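Local coordinates for protein argininosuccinate lyase (Chelativorans sp., PDB 6RXA) that is a C-N lyase of the aspartase/fumarase superfamily, known as EDDS lyase, and probably also splits argininosuccinate into fumarate and arginine, at residues A360-S365 against G400-K405; T368-M373 against D428-A433. The protein carries 2 engineered substitutions. All blocks are in the same frame, centred on the assembly; numbering follows the deposited sequence.

Contact 1: residues A360-S365 against G400-K405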
loop_
_atom_site.group_PDB
_atom_site.type_symbol
_atom_site.label_atom_id
_atom_site.label_comp_id
_atom_site.label_asym_id
_atom_site.label_seq_id
_atom_site.Cartn_x
_atom_site.Cartn_y
_atom_site.Cartn_z
ATOM N N ALA A 360 6.425 33.487 -20.412
ATOM C CA ALA A 360 7.741 33.735 -19.824
ATOM C C ALA A 360 8.034 35.227 -19.729
ATOM O O ALA A 360 8.640 35.690 -18.753
ATOM C CB ALA A 360 8.829 33.031 -20.636
ATOM N N ALA A 361 7.612 35.996 -20.736
ATOM C CA ALA A 361 7.884 37.420 -20.773
ATOM C C ALA A 361 6.923 38.228 -19.913
ATOM O O ALA A 361 7.295 39.306 -19.429
ATOM C CB ALA A 361 7.769 37.929 -22.211
ATOM N N GLU A 362 5.703 37.740 -19.702
ATOM C CA GLU A 362 4.645 38.557 -19.120
ATOM C C GLU A 362 4.260 38.217 -17.690
ATOM O O GLU A 362 3.773 39.103 -16.987
ATOM C CB GLU A 362 3.384 38.500 -19.996
ATOM C CG GLU A 362 3.613 39.071 -21.375
ATOM C CD GLU A 362 2.350 39.162 -22.207
ATOM O OE1 GLU A 362 1.311 38.611 -21.796
ATOM O OE2 GLU A 362 2.404 39.804 -23.277
ATOM N N ASN A 363 4.459 36.979 -17.218
ATOM C CA ASN A 363 3.822 36.526 -15.985
ATOM C C ASN A 363 4.753 36.462 -14.768
ATOM O O ASN A 363 4.439 35.772 -13.792
ATOM C CB ASN A 363 3.148 35.175 -16.197
ATOM C CG ASN A 363 1.942 35.257 -17.101
ATOM O OD1 ASN A 363 1.495 36.335 -17.463
ATOM N ND2 ASN A 363 1.403 34.101 -17.465
ATOM N N TYR A 364 5.856 37.185 -14.791
ATOM C CA TYR A 364 6.696 37.523 -13.631
ATOM C C TYR A 364 7.720 36.464 -13.263
ATOM O O TYR A 364 8.378 36.608 -12.200
ATOM C CB TYR A 364 5.889 37.960 -12.400
ATOM C CG TYR A 364 4.845 39.014 -12.724
ATOM C CD1 TYR A 364 5.215 40.300 -13.081
ATOM C CD2 TYR A 364 3.489 38.702 -12.700
ATOM C CE1 TYR A 364 4.263 41.252 -13.398
ATOM C CE2 TYR A 364 2.535 39.646 -13.012
ATOM C CZ TYR A 364 2.926 40.917 -13.354
ATOM O OH TYR A 364 1.967 41.861 -13.663
ATOM N N SER A 365 7.939 35.441 -14.082
ATOM C CA SER A 365 9.007 34.487 -13.814
ATOM C C SER A 365 10.401 35.107 -13.923
ATOM O O SER A 365 11.371 34.484 -13.471
ATOM C CB SER A 365 8.874 33.281 -14.745
ATOM O OG SER A 365 9.282 33.603 -16.056
ATOM N N GLY A 400 -1.999 46.312 -13.478
ATOM C CA GLY A 400 -2.154 45.636 -14.753
ATOM C C GLY A 400 -0.954 45.743 -15.668
ATOM O O GLY A 400 -1.111 45.743 -16.892
ATOM N N ILE A 401 0.244 45.832 -15.102
ATOM C CA ILE A 401 1.477 45.966 -15.867
ATOM C C ILE A 401 2.098 44.583 -16.012
ATOM O O ILE A 401 2.485 43.966 -15.012
ATOM C CB ILE A 401 2.451 46.929 -15.167
ATOM C CG1 ILE A 401 1.798 48.302 -14.975
ATOM C CG2 ILE A 401 3.752 47.033 -15.953
ATOM C CD1 ILE A 401 2.578 49.244 -14.069
ATOM N N LYS A 402 2.191 44.083 -17.249
ATOM C CA LYS A 402 2.865 42.820 -17.501
ATOM C C LYS A 402 4.356 42.959 -17.208
ATOM O O LYS A 402 4.923 44.051 -17.271
ATOM C CB LYS A 402 2.712 42.393 -18.961
ATOM C CG LYS A 402 1.286 42.343 -19.480
ATOM C CD LYS A 402 0.511 41.177 -18.921
ATOM C CE LYS A 402 -0.775 40.981 -19.706
ATOM N NZ LYS A 402 -1.569 39.828 -19.207
ATOM N N ALA A 403 4.997 41.825 -16.909
ATOM C CA ALA A 403 6.376 41.877 -16.435
ATOM C C ALA A 403 7.283 42.602 -17.419
ATOM O O ALA A 403 8.163 43.368 -17.010
ATOM C CB ALA A 403 6.901 40.468 -16.170
ATOM N N ASN A 404 7.089 42.374 -18.718
ATOM C CA ASN A 404 7.984 42.945 -19.718
ATOM C C ASN A 404 7.741 44.430 -19.950
ATOM O O ASN A 404 8.497 45.055 -20.706
ATOM C CB ASN A 404 7.903 42.156 -21.027
ATOM C CG ASN A 404 6.500 42.088 -21.605
ATOM O OD1 ASN A 404 5.503 42.340 -20.926
ATOM N ND2 ASN A 404 6.420 41.704 -22.876
ATOM N N LYS A 405 6.717 45.001 -19.315
ATOM C CA LYS A 405 6.452 46.432 -19.336
ATOM C C LYS A 405 6.868 47.124 -18.041
ATOM O O LYS A 405 6.661 48.333 -17.903
ATOM C CB LYS A 405 4.962 46.684 -19.577
ATOM C CG LYS A 405 4.419 46.112 -20.873
ATOM C CD LYS A 405 5.185 46.623 -22.075
ATOM C CE LYS A 405 4.495 46.224 -23.365
ATOM N NZ LYS A 405 5.328 46.549 -24.551
#

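Contact 2: residues T368-M373 against D428-A433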
loop_
_atom_site.group_PDB
_atom_site.type_symbol
_atom_site.label_atom_id
_atom_site.label_comp_id
_atom_site.label_asym_id
_atom_site.label_seq_id
_atom_site.Cartn_x
_atom_site.Cartn_y
_atom_site.Cartn_z
ATOM N N THR A 368 13.349 36.874 -10.431
ATOM C CA THR A 368 14.597 36.503 -9.772
ATOM C C THR A 368 15.768 37.230 -10.409
ATOM O O THR A 368 16.628 37.778 -9.714
ATOM C CB THR A 368 14.850 35.001 -9.834
ATOM O OG1 THR A 368 13.831 34.290 -9.135
ATOM C CG2 THR A 368 16.200 34.693 -9.167
ATOM N N ASP A 369 15.804 37.271 -11.741
ATOM C CA ASP A 369 16.905 37.968 -12.397
ATOM C C ASP A 369 16.908 39.454 -12.066
ATOM O O ASP A 369 17.973 40.061 -11.923
ATOM C CB ASP A 369 16.900 37.733 -13.899
ATOM C CG ASP A 369 17.653 36.478 -14.269
ATOM O OD1 ASP A 369 17.828 35.630 -13.368
ATOM O OD2 ASP A 369 18.087 36.345 -15.437
ATOM N N LEU A 370 15.726 40.071 -11.939
ATOM C CA LEU A 370 15.682 41.465 -11.491
ATOM C C LEU A 370 16.281 41.612 -10.090
ATOM O O LEU A 370 17.052 42.549 -9.827
ATOM C CB LEU A 370 14.248 41.992 -11.560
ATOM C CG LEU A 370 14.023 43.484 -11.304
ATOM C CD1 LEU A 370 14.706 44.314 -12.388
ATOM C CD2 LEU A 370 12.540 43.817 -11.236
ATOM N N THR A 371 15.967 40.673 -9.189
ATOM C CA THR A 371 16.503 40.702 -7.829
ATOM C C THR A 371 18.015 40.483 -7.818
ATOM O O THR A 371 18.754 41.190 -7.115
ATOM C CB THR A 371 15.822 39.604 -7.000
ATOM O OG1 THR A 371 14.393 39.682 -7.131
ATOM C CG2 THR A 371 16.201 39.721 -5.524
ATOM N N ASP A 372 18.489 39.471 -8.556
ATOM C CA ASP A 372 19.922 39.205 -8.621
ATOM C C ASP A 372 20.669 40.406 -9.177
ATOM O O ASP A 372 21.804 40.688 -8.763
ATOM C CB ASP A 372 20.193 38.003 -9.529
ATOM C CG ASP A 372 19.915 36.657 -8.866
ATOM O OD1 ASP A 372 20.073 36.521 -7.638
ATOM O OD2 ASP A 372 19.566 35.712 -9.598
ATOM N N MET A 373 20.045 41.126 -10.114
ATOM C CA MET A 373 20.676 42.305 -10.693
ATOM C C MET A 373 20.885 43.386 -9.642
ATOM O O MET A 373 21.942 44.031 -9.605
ATOM C CB MET A 373 19.830 42.820 -11.860
ATOM C CG MET A 373 20.431 44.004 -12.609
ATOM S SD MET A 373 20.025 45.574 -11.837
ATOM C CE MET A 373 18.364 45.818 -12.461
ATOM N N ASP A 428 18.305 50.202 -18.734
ATOM C CA ASP A 428 18.829 49.072 -19.495
ATOM C C ASP A 428 19.143 47.887 -18.592
ATOM O O ASP A 428 18.995 46.733 -19.009
ATOM C CB ASP A 428 20.076 49.481 -20.278
ATOM C CG ASP A 428 19.749 50.294 -21.519
ATOM O OD1 ASP A 428 18.612 50.193 -22.026
ATOM O OD2 ASP A 428 20.640 51.029 -21.993
ATOM N N ASP A 429 19.608 48.148 -17.364
ATOM C CA ASP A 429 19.803 47.060 -16.411
ATOM C C ASP A 429 18.500 46.298 -16.199
ATOM O O ASP A 429 18.482 45.056 -16.139
ATOM C CB ASP A 429 20.266 47.610 -15.062
ATOM C CG ASP A 429 21.679 48.169 -15.091
ATOM O OD1 ASP A 429 22.508 47.694 -15.896
ATOM O OD2 ASP A 429 21.958 49.076 -14.278
ATOM N N ILE A 430 17.396 47.040 -16.069
ATOM C CA ILE A 430 16.089 46.432 -15.824
ATOM C C ILE A 430 15.605 45.678 -17.058
ATOM O O ILE A 430 15.179 44.516 -16.972
ATOM C CB ILE A 430 15.084 47.515 -15.378
ATOM C CG1 ILE A 430 15.502 48.090 -14.024
ATOM C CG2 ILE A 430 13.677 46.944 -15.322
ATOM C CD1 ILE A 430 14.866 49.441 -13.681
ATOM N N LYS A 431 15.664 46.321 -18.226
ATOM C CA LYS A 431 15.207 45.685 -19.456
ATOM C C LYS A 431 15.909 44.350 -19.668
ATOM O O LYS A 431 15.273 43.334 -19.980
ATOM C CB LYS A 431 15.469 46.616 -20.640
ATOM C CG LYS A 431 14.883 46.140 -21.958
ATOM C CD LYS A 431 15.372 46.998 -23.120
ATOM C CE LYS A 431 14.758 46.553 -24.436
ATOM N NZ LYS A 431 15.406 47.210 -25.604
ATOM N N ASP A 432 17.231 44.330 -19.484
ATOM C CA ASP A 432 17.977 43.095 -19.702
ATOM C C ASP A 432 17.648 42.042 -18.652
ATOM O O ASP A 432 17.683 40.845 -18.949
ATOM C CB ASP A 432 19.476 43.390 -19.708
ATOM C CG ASP A 432 20.311 42.139 -19.866
ATOM O OD1 ASP A 432 20.212 41.481 -20.924
ATOM O OD2 ASP A 432 21.067 41.813 -18.927
ATOM N N ALA A 433 17.339 42.460 -17.423
ATOM C CA ALA A 433 16.963 41.498 -16.396
ATOM C C ALA A 433 15.608 40.867 -16.692
ATOM O O ALA A 433 15.367 39.713 -16.320
ATOM C CB ALA A 433 16.939 42.182 -15.029
#

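Contact 1: residues A360-S365 against G400-K405
At the C-terminal end of helix 353-362, Glu-362 and Tyr-364 meet Ala-403 and Ile-401, which belong to the loop joining helices 382-399 and 408-419. The central bond is between backbones: Ala-403 N donates to Glu-362 O at 3.0 Å. It is nearly straight at the hydrogen (172°), although the donor stands above the plane of the carbonyl. In the last helical turn Glu-362 O thus finds its donor in the loop.

After Asn-363 has left the helix, Tyr-364 takes a positive phi (85°), and its ring comes to lie across this link. Glu-362 O sits over the ring centre, 4.0 Å above the plane, while CD1 approaches Ala-403 CB at 3.5 Å. With CG beside its own backbone N (chi1 -49°), the phenol reaches across to the 400-405 loop, and OH donates to Ile-401 O at 2.6 Å from above the carbonyl plane. A phenylalanine here would probably keep the ring against Ala-403 but leave Ile-401 O without its hydroxyl mate and the ring less firmly anchored.

Asn-404 CB rests 3.3 Å from Ala-361 O, and the Asn-404 amide lies alongside the Glu-362 side chain, pointing the same way. Lys-402 crosses that chain, its NZ 4.1 Å from Glu-362 OE1, too far for a salt bridge; OE1 is hydrogen-bonded to Gln-358 NE2. Gly-400, in a Schellman motif, ends helix 382-399. The arrangement is a helix C-terminus whose last carbonyl is taken up by loop backbone, in the helical C-terminal part of an aspartase/fumarase-superfamily lyase.

Contact 2: residues T368-M373 against D428-A433
Ala-433 CB sits directly against the backbone of helix 367-378, 3.8 Å from Leu-370 CA, and here the two backbones have their nearest CA atoms. The segments run roughly antiparallel, their directions 143° apart and their axes 9.0 Å from each other at closest approach. Ala-433 has only a methyl for a side chain, and this CB also touches Asp-369 O; Asp-369 CB in turn lies 3.5 Å from Ala-433 O.

Next to this point the seam is filled by larger apolar groups. Leu-370 holds CG anti to its nitrogen (chi1 -172°), which brings CD1 across to Ile-430 CG2, at 4.1 Å, and onto the Ala-433 methyl. Ile-430 also touches Leu-408 and Val-411 of helix 408-419. Met-373 closes the seam at the other end. Its chain bends at chi2 and again at chi3, bringing SD and CE over Asp-429: CE is 3.7 Å from Asp-429 CB and 4.0 Å from Ile-430 CG1, the Met-373 and Asp-429 side chains crossing at about a right angle.

On the solvent side the character changes. Ala-433, Leu-370 and Met-373 are buried, whereas Asp-429 is partly exposed. Its carboxylate pairs with Arg-377, one turn beyond Met-373, so a salt bridge joins the same two helices just past the apolar seam. Asp-369, by contrast, is buried, and its two oxygens are taken by Arg-442 and Arg-443. The chemistry implies a division of labour: apolar contacts probably set the spacing of the helices, while the carboxylates of Asp-369 and Asp-429 are likely to be balanced by arginines outside both segments.

Contacts 1 and 2 lie about 13 Å apart, centre to centre, on the same side of the chain and far from its middle, away from the annotated ligand sites. Helices 353-362 and 367-378 follow each other, so the first segments of the two contacts nearly adjoin; their partners come later, 400-405 ahead of 428-433, and helix 408-419 lies between them in sequence. The segments therefore alternate, and the contacts cross along the chain. Helix 382-399 borders both. The two contacts fold later parts of the chain back onto helices 353-362 and 367-378 at this helical end, and each also touches the second subunit, tying this end to the tetramer.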